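Local coordinates for protein botulinum neurotoxin type C1 (Clostridium botulinum, PDB 3R4S) that probably binds gangliosides on nerve cells through its receptor-binding domain, which here holds two sialic acids, and so takes part in neurotoxin entry, at residues 129-134 / 168-173; 44-49 / 209-214. One frame throughout, in Å; residues are numbered along the deposited sequence.

Contact 1: residues 129-134 / 168-173; sequences QSINFS and LIDTIK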
loop_
_atom_site.group_PDB
_atom_site.type_symbol
_atom_site.label_atom_id
_atom_site.label_comp_id
_atom_site.label_asym_id
_atom_site.label_seq_id
_atom_site.Cartn_x
_atom_site.Cartn_y
_atom_site.Cartn_z
ATOM N N GLN A 129 17.405 4.624 22.525
ATOM C CA GLN A 129 16.366 3.616 22.675
ATOM C C GLN A 129 15.564 3.556 21.380
ATOM O O GLN A 129 15.062 4.577 20.908
ATOM C CB GLN A 129 15.476 3.939 23.880
ATOM C CG GLN A 129 14.516 2.839 24.251
ATOM C CD GLN A 129 13.942 2.966 25.671
ATOM O OE1 GLN A 129 13.400 1.997 26.205
ATOM N NE2 GLN A 129 14.063 4.148 26.280
ATOM N N SER A 130 15.465 2.371 20.788
ATOM C CA SER A 130 14.807 2.228 19.492
ATOM C C SER A 130 13.636 1.257 19.519
ATOM O O SER A 130 13.598 0.342 20.332
ATOM C CB SER A 130 15.817 1.784 18.418
ATOM O OG SER A 130 16.801 2.782 18.186
ATOM N N ILE A 131 12.687 1.471 18.612
ATOM C CA ILE A 131 11.610 0.529 18.340
ATOM C C ILE A 131 11.470 0.415 16.834
ATOM O O ILE A 131 11.950 1.278 16.097
ATOM C CB ILE A 131 10.271 1.009 18.894
ATOM C CG1 ILE A 131 9.960 2.428 18.375
ATOM C CG2 ILE A 131 10.288 0.987 20.408
ATOM C CD1 ILE A 131 8.691 3.011 18.983
ATOM N N ASN A 132 10.795 -0.626 16.359
ATOM C CA ASN A 132 10.751 -0.831 14.920
ATOM C C ASN A 132 9.516 -1.541 14.393
ATOM O O ASN A 132 8.780 -2.205 15.122
ATOM C CB ASN A 132 11.997 -1.573 14.457
ATOM C CG ASN A 132 12.027 -3.003 14.947
ATOM O OD1 ASN A 132 12.771 -3.340 15.870
ATOM N ND2 ASN A 132 11.206 -3.851 14.344
ATOM N N PHE A 133 9.291 -1.354 13.103
ATOM C CA PHE A 133 8.330 -2.122 12.346
ATOM C C PHE A 133 9.181 -3.000 11.451
ATOM O O PHE A 133 10.162 -2.524 10.874
ATOM C CB PHE A 133 7.460 -1.177 11.499
ATOM C CG PHE A 133 6.827 -1.828 10.299
ATOM C CD1 PHE A 133 6.135 -3.025 10.423
ATOM C CD2 PHE A 133 6.916 -1.233 9.044
ATOM C CE1 PHE A 133 5.544 -3.631 9.317
ATOM C CE2 PHE A 133 6.330 -1.826 7.930
ATOM C CZ PHE A 133 5.638 -3.030 8.066
ATOM N N SER A 134 8.844 -4.282 11.352
ATOM C CA SER A 134 9.508 -5.146 10.372
ATOM C C SER A 134 8.447 -5.780 9.489
ATOM O O SER A 134 7.445 -6.292 9.978
ATOM C CB SER A 134 10.373 -6.224 11.039
ATOM O OG SER A 134 9.599 -7.024 11.919
ATOM N N LEU A 168 -1.017 -0.988 16.469
ATOM C CA LEU A 168 0.174 -1.056 17.320
ATOM C C LEU A 168 1.048 -2.246 16.944
ATOM O O LEU A 168 0.570 -3.365 16.886
ATOM C CB LEU A 168 -0.218 -1.176 18.792
ATOM C CG LEU A 168 0.974 -1.200 19.754
ATOM C CD1 LEU A 168 1.726 0.124 19.699
ATOM C CD2 LEU A 168 0.504 -1.492 21.187
ATOM N N ILE A 169 2.334 -1.991 16.727
ATOM C CA ILE A 169 3.287 -2.983 16.216
ATOM C C ILE A 169 4.405 -3.258 17.229
ATOM O O ILE A 169 4.912 -4.367 17.319
ATOM C CB ILE A 169 3.936 -2.474 14.883
ATOM C CG1 ILE A 169 2.913 -2.494 13.744
ATOM C CG2 ILE A 169 5.158 -3.286 14.505
ATOM C CD1 ILE A 169 2.133 -3.799 13.638
ATOM N N ASP A 170 4.788 -2.241 17.997
ATOM C CA ASP A 170 5.908 -2.361 18.934
ATOM C C ASP A 170 5.727 -1.352 20.065
ATOM O O ASP A 170 5.329 -0.208 19.832
ATOM C CB ASP A 170 7.238 -2.084 18.218
ATOM C CG ASP A 170 8.454 -2.626 18.973
ATOM O OD1 ASP A 170 8.285 -3.243 20.046
ATOM O OD2 ASP A 170 9.594 -2.439 18.484
ATOM N N THR A 171 6.014 -1.779 21.287
ATOM C CA THR A 171 5.894 -0.918 22.459
ATOM C C THR A 171 7.011 -1.281 23.425
ATOM O O THR A 171 7.345 -2.462 23.576
ATOM C CB THR A 171 4.517 -1.057 23.149
ATOM O OG1 THR A 171 4.507 -0.295 24.360
ATOM C CG2 THR A 171 4.193 -2.526 23.468
ATOM N N ILE A 172 7.607 -0.260 24.034
ATOM C CA ILE A 172 8.700 -0.432 24.990
ATOM C C ILE A 172 8.646 0.665 26.051
ATOM O O ILE A 172 8.399 1.831 25.740
ATOM C CB ILE A 172 10.086 -0.409 24.293
ATOM C CG1 ILE A 172 10.134 -1.455 23.176
ATOM C CG2 ILE A 172 11.188 -0.717 25.282
ATOM C CD1 ILE A 172 11.535 -1.728 22.619
ATOM N N LYS A 173 8.863 0.287 27.306
ATOM C CA LYS A 173 8.917 1.253 28.397
ATOM C C LYS A 173 10.073 2.207 28.141
ATOM O O LYS A 173 11.169 1.769 27.818
ATOM C CB LYS A 173 9.124 0.536 29.735
ATOM C CG LYS A 173 9.326 1.480 30.929
ATOM C CD LYS A 173 8.054 2.254 31.227
ATOM C CE LYS A 173 8.279 3.434 32.180
ATOM N NZ LYS A 173 8.740 4.698 31.497
#
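The end of the Q129 side chain passes I172 where strands 129-134 and 168-173 run nearly antiparallel. Their axes approach to 6.4 Å at 163°. With CG anti to the backbone N (chi1 -170°) and an extended chain beyond it, Q129 reaches across as far as the backbone of K173. S130 points away from the other strand, and its OG hydrogen-bonds with E128 OE2 and T120 OG1. Its backbone O still meets I172 CD1 at 3.7 Å. I131 points across, and its CG2 branch lies 3.7 Å from I172 CG1, alongside the isoleucine rather than end on. The same residue packs its CB against the carboxylate of D170.

The backbone N of N132 donates a hydrogen bond to D170 OD2 at 3.0 Å, nearly straight at 170°. The oxygen accepts through its anti lone pair. The backbones of I131 and F133 bond to F119 and L117 on the other flank, so N132 N faces D170, and a side chain takes the place of a strand partner. N132 O then lies 3.8 Å from I169 CG2. This methyl also approaches the F133 ring obliquely, 4.2 Å from CD1.

Both I169 and D170 can point across because they form a classic beta bulge opposite I162 of strand 159-164. The two strands belong to different sheets and share no backbone bond. The arrangement is that of two sheet edges meeting through side chains, in a beta sandwich of the concanavalin-like class.

Contact 2: residues 44-49 / 209-214; sequences IFPFDF and WIRDFY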
loop_
_atom_site.group_PDB
_atom_site.type_symbol
_atom_site.label_atom_id
_atom_site.label_comp_id
_atom_site.label_asym_id
_atom_site.label_seq_id
_atom_site.Cartn_x
_atom_site.Cartn_y
_atom_site.Cartn_z
ATOM N N ILE A 44 -1.072 16.072 -7.873
ATOM C CA ILE A 44 -2.331 15.363 -7.647
ATOM C C ILE A 44 -2.362 14.740 -6.258
ATOM O O ILE A 44 -1.316 14.475 -5.687
ATOM C CB ILE A 44 -2.482 14.212 -8.658
ATOM C CG1 ILE A 44 -2.254 14.730 -10.073
ATOM C CG2 ILE A 44 -3.848 13.569 -8.541
ATOM C CD1 ILE A 44 -3.127 15.930 -10.402
ATOM N N PHE A 45 -3.548 14.486 -5.718
ATOM C CA PHE A 45 -3.627 13.725 -4.471
ATOM C C PHE A 45 -2.781 12.452 -4.616
ATOM O O PHE A 45 -2.816 11.787 -5.654
ATOM C CB PHE A 45 -5.083 13.395 -4.097
ATOM C CG PHE A 45 -5.223 12.670 -2.777
ATOM C CD1 PHE A 45 -5.096 11.282 -2.713
ATOM C CD2 PHE A 45 -5.452 13.369 -1.608
ATOM C CE1 PHE A 45 -5.208 10.610 -1.503
ATOM C CE2 PHE A 45 -5.566 12.702 -0.394
ATOM C CZ PHE A 45 -5.443 11.322 -0.341
ATOM N N PRO A 46 -2.016 12.100 -3.577
ATOM C CA PRO A 46 -2.009 12.714 -2.250
ATOM C C PRO A 46 -0.977 13.832 -2.057
ATOM O O PRO A 46 -0.652 14.117 -0.904
ATOM C CB PRO A 46 -1.643 11.542 -1.348
ATOM C CG PRO A 46 -0.796 10.650 -2.209
ATOM C CD PRO A 46 -1.060 10.983 -3.658
ATOM N N PHE A 47 -0.471 14.440 -3.130
ATOM C CA PHE A 47 0.408 15.605 -2.996
ATOM C C PHE A 47 1.718 15.301 -2.254
ATOM O O PHE A 47 2.253 16.157 -1.544
ATOM C CB PHE A 47 -0.340 16.740 -2.291
ATOM C CG PHE A 47 -1.679 17.039 -2.891
ATOM C CD1 PHE A 47 -1.776 17.506 -4.194
ATOM C CD2 PHE A 47 -2.840 16.862 -2.154
ATOM C CE1 PHE A 47 -3.021 17.783 -4.767
ATOM C CE2 PHE A 47 -4.090 17.144 -2.712
ATOM C CZ PHE A 47 -4.177 17.607 -4.027
ATOM N N ASP A 48 2.230 14.087 -2.429
ATOM C CA ASP A 48 3.472 13.661 -1.790
ATOM C C ASP A 48 4.671 14.390 -2.352
ATOM O O ASP A 48 4.613 14.934 -3.458
ATOM C CB ASP A 48 3.679 12.176 -2.069
ATOM C CG ASP A 48 3.436 11.840 -3.511
ATOM O OD1 ASP A 48 2.256 11.670 -3.890
ATOM O OD2 ASP A 48 4.418 11.786 -4.278
ATOM N N PHE A 49 5.767 14.378 -1.602
ATOM C CA PHE A 49 7.056 14.731 -2.177
ATOM C C PHE A 49 7.940 13.497 -2.298
ATOM O O PHE A 49 7.845 12.570 -1.492
ATOM C CB PHE A 49 7.744 15.905 -1.454
ATOM C CG PHE A 49 8.115 15.643 -0.000
ATOM C CD1 PHE A 49 9.353 15.118 0.330
ATOM C CD2 PHE A 49 7.240 15.978 1.030
ATOM C CE1 PHE A 49 9.710 14.905 1.666
ATOM C CE2 PHE A 49 7.578 15.765 2.365
ATOM C CZ PHE A 49 8.823 15.232 2.685
ATOM N N TRP A 209 8.749 8.351 -0.844
ATOM C CA TRP A 209 7.693 9.339 -0.958
ATOM C C TRP A 209 7.154 9.592 0.431
ATOM O O TRP A 209 7.042 8.656 1.236
ATOM C CB TRP A 209 6.540 8.821 -1.814
ATOM C CG TRP A 209 6.841 8.587 -3.252
ATOM C CD1 TRP A 209 6.506 9.397 -4.306
ATOM C CD2 TRP A 209 7.481 7.440 -3.819
ATOM N NE1 TRP A 209 6.910 8.826 -5.489
ATOM C CE2 TRP A 209 7.513 7.626 -5.220
ATOM C CE3 TRP A 209 8.038 6.278 -3.279
ATOM C CZ2 TRP A 209 8.086 6.693 -6.090
ATOM C CZ3 TRP A 209 8.604 5.346 -4.146
ATOM C CH2 TRP A 209 8.620 5.563 -5.537
ATOM N N ILE A 210 6.805 10.852 0.694
ATOM C CA ILE A 210 6.250 11.283 1.962
ATOM C C ILE A 210 5.069 12.225 1.727
ATOM O O ILE A 210 5.109 13.070 0.828
ATOM C CB ILE A 210 7.296 12.062 2.795
ATOM C CG1 ILE A 210 8.523 11.191 3.091
ATOM C CG2 ILE A 210 6.663 12.601 4.089
ATOM C CD1 ILE A 210 8.251 10.032 4.040
ATOM N N ARG A 211 4.017 12.080 2.530
ATOM C CA ARG A 211 2.989 13.125 2.607
ATOM C C ARG A 211 2.333 13.171 3.979
ATOM O O ARG A 211 2.278 12.163 4.704
ATOM C CB ARG A 211 1.943 12.998 1.495
ATOM C CG ARG A 211 1.154 11.689 1.488
ATOM C CD ARG A 211 -0.185 11.809 2.209
ATOM N NE ARG A 211 -1.046 10.643 1.967
ATOM C CZ ARG A 211 -2.334 10.580 2.303
ATOM N NH1 ARG A 211 -2.917 11.622 2.897
ATOM N NH2 ARG A 211 -3.049 9.485 2.047
ATOM N N ASP A 212 1.880 14.371 4.335
ATOM C CA ASP A 212 1.221 14.647 5.607
ATOM C C ASP A 212 2.028 14.211 6.834
ATOM O O ASP A 212 1.611 13.333 7.595
ATOM C CB ASP A 212 -0.196 14.076 5.614
ATOM C CG ASP A 212 -1.089 14.740 4.561
ATOM O OD1 ASP A 212 -1.018 15.984 4.417
ATOM O OD2 ASP A 212 -1.846 14.024 3.872
ATOM N N PHE A 213 3.184 14.849 7.007
ATOM C CA PHE A 213 4.052 14.604 8.153
ATOM C C PHE A 213 3.637 15.569 9.262
ATOM O O PHE A 213 3.844 16.784 9.157
ATOM C CB PHE A 213 5.538 14.783 7.771
ATOM C CG PHE A 213 6.486 14.577 8.915
ATOM C CD1 PHE A 213 7.117 13.349 9.105
ATOM C CD2 PHE A 213 6.738 15.605 9.817
ATOM C CE1 PHE A 213 7.989 13.159 10.173
ATOM C CE2 PHE A 213 7.604 15.424 10.887
ATOM C CZ PHE A 213 8.223 14.200 11.069
ATOM N N TYR A 214 3.016 15.023 10.305
ATOM C CA TYR A 214 2.505 15.815 11.407
ATOM C C TYR A 214 3.263 15.485 12.684
ATOM O O TYR A 214 3.739 14.363 12.855
ATOM C CB TYR A 214 1.027 15.483 11.646
ATOM C CG TYR A 214 0.107 15.728 10.470
ATOM C CD1 TYR A 214 0.504 16.509 9.386
ATOM C CD2 TYR A 214 -1.184 15.204 10.471
ATOM C CE1 TYR A 214 -0.371 16.737 8.305
ATOM C CE2 TYR A 214 -2.063 15.423 9.405
ATOM C CZ TYR A 214 -1.656 16.190 8.336
ATOM O OH TYR A 214 -2.544 16.391 7.302
HETATM O O HOH W 1 -1.115 16.266 1.610
#
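F49 and I210 form an antiparallel hydrogen-bonded pair, and each satisfies the other's backbone. F49 N donates to I210 O at 2.8 Å, and I210 N returns a bond to F49 O at 3.0 Å. The F49 ring turns one face to I210 CB in a CH-pi contact, 3.9 Å from the ring centroid. Its CG sits between the backbone N and the carbonyl carbon (chi1 63°), which brings the ring back over that strand.

D48 splits its carboxylate. OD1 accepts from N42 ND2. OD2 lies at the edge of the W209 indole, 3.2 Å from CD1, with the two planes steeply inclined.

Before this, the chain makes a type VI turn. The peptide bond before P46 is cis, and F47 N donates to I44 O at 2.7 Å. The turn leads loop 44-49 into strand 49-52, which joins the edge of strand 207-216 in the sandwich of the N-terminal receptor-binding domain.

The turn also lays P46 CB over one face of the R211 guanidinium, 3.5 Å from NE. The F45 ring approaches the same group obliquely. Meanwhile R211 NH1 forms a salt bridge with D212 OD2 at 2.8 Å, in the guanidinium plane, and NH2 donates to L232 O. W83 adds a cation-pi contact. These partners probably fix the rotation of the group. D212 OD1 accepts from Q17 NE2 and from a water at 2.8 Å, and that water also donates weakly to P46 O.

Overall arrangement
From the N terminus, the chain first passes through loop 44-49, half of contact 2. It then runs through strands of both sheets of the N-terminal domain before reaching 129-134. Contact 1 closes a loop of 33 residues, which holds strands 148-155 and 159-164, when 168-173 returns. Strand 185-192 follows, and 209-214 then closes the much longer loop of contact 2. Contact 1 therefore lies wholly within that loop, and the two do not cross. Their centres are about 24 Å apart and they do not touch. Strands 167-173 and 207-216 belong to one sheet. Contact 1 ties it to the other sheet, and contact 2 ties loop 44-49, and the start of strand 49-52, to it.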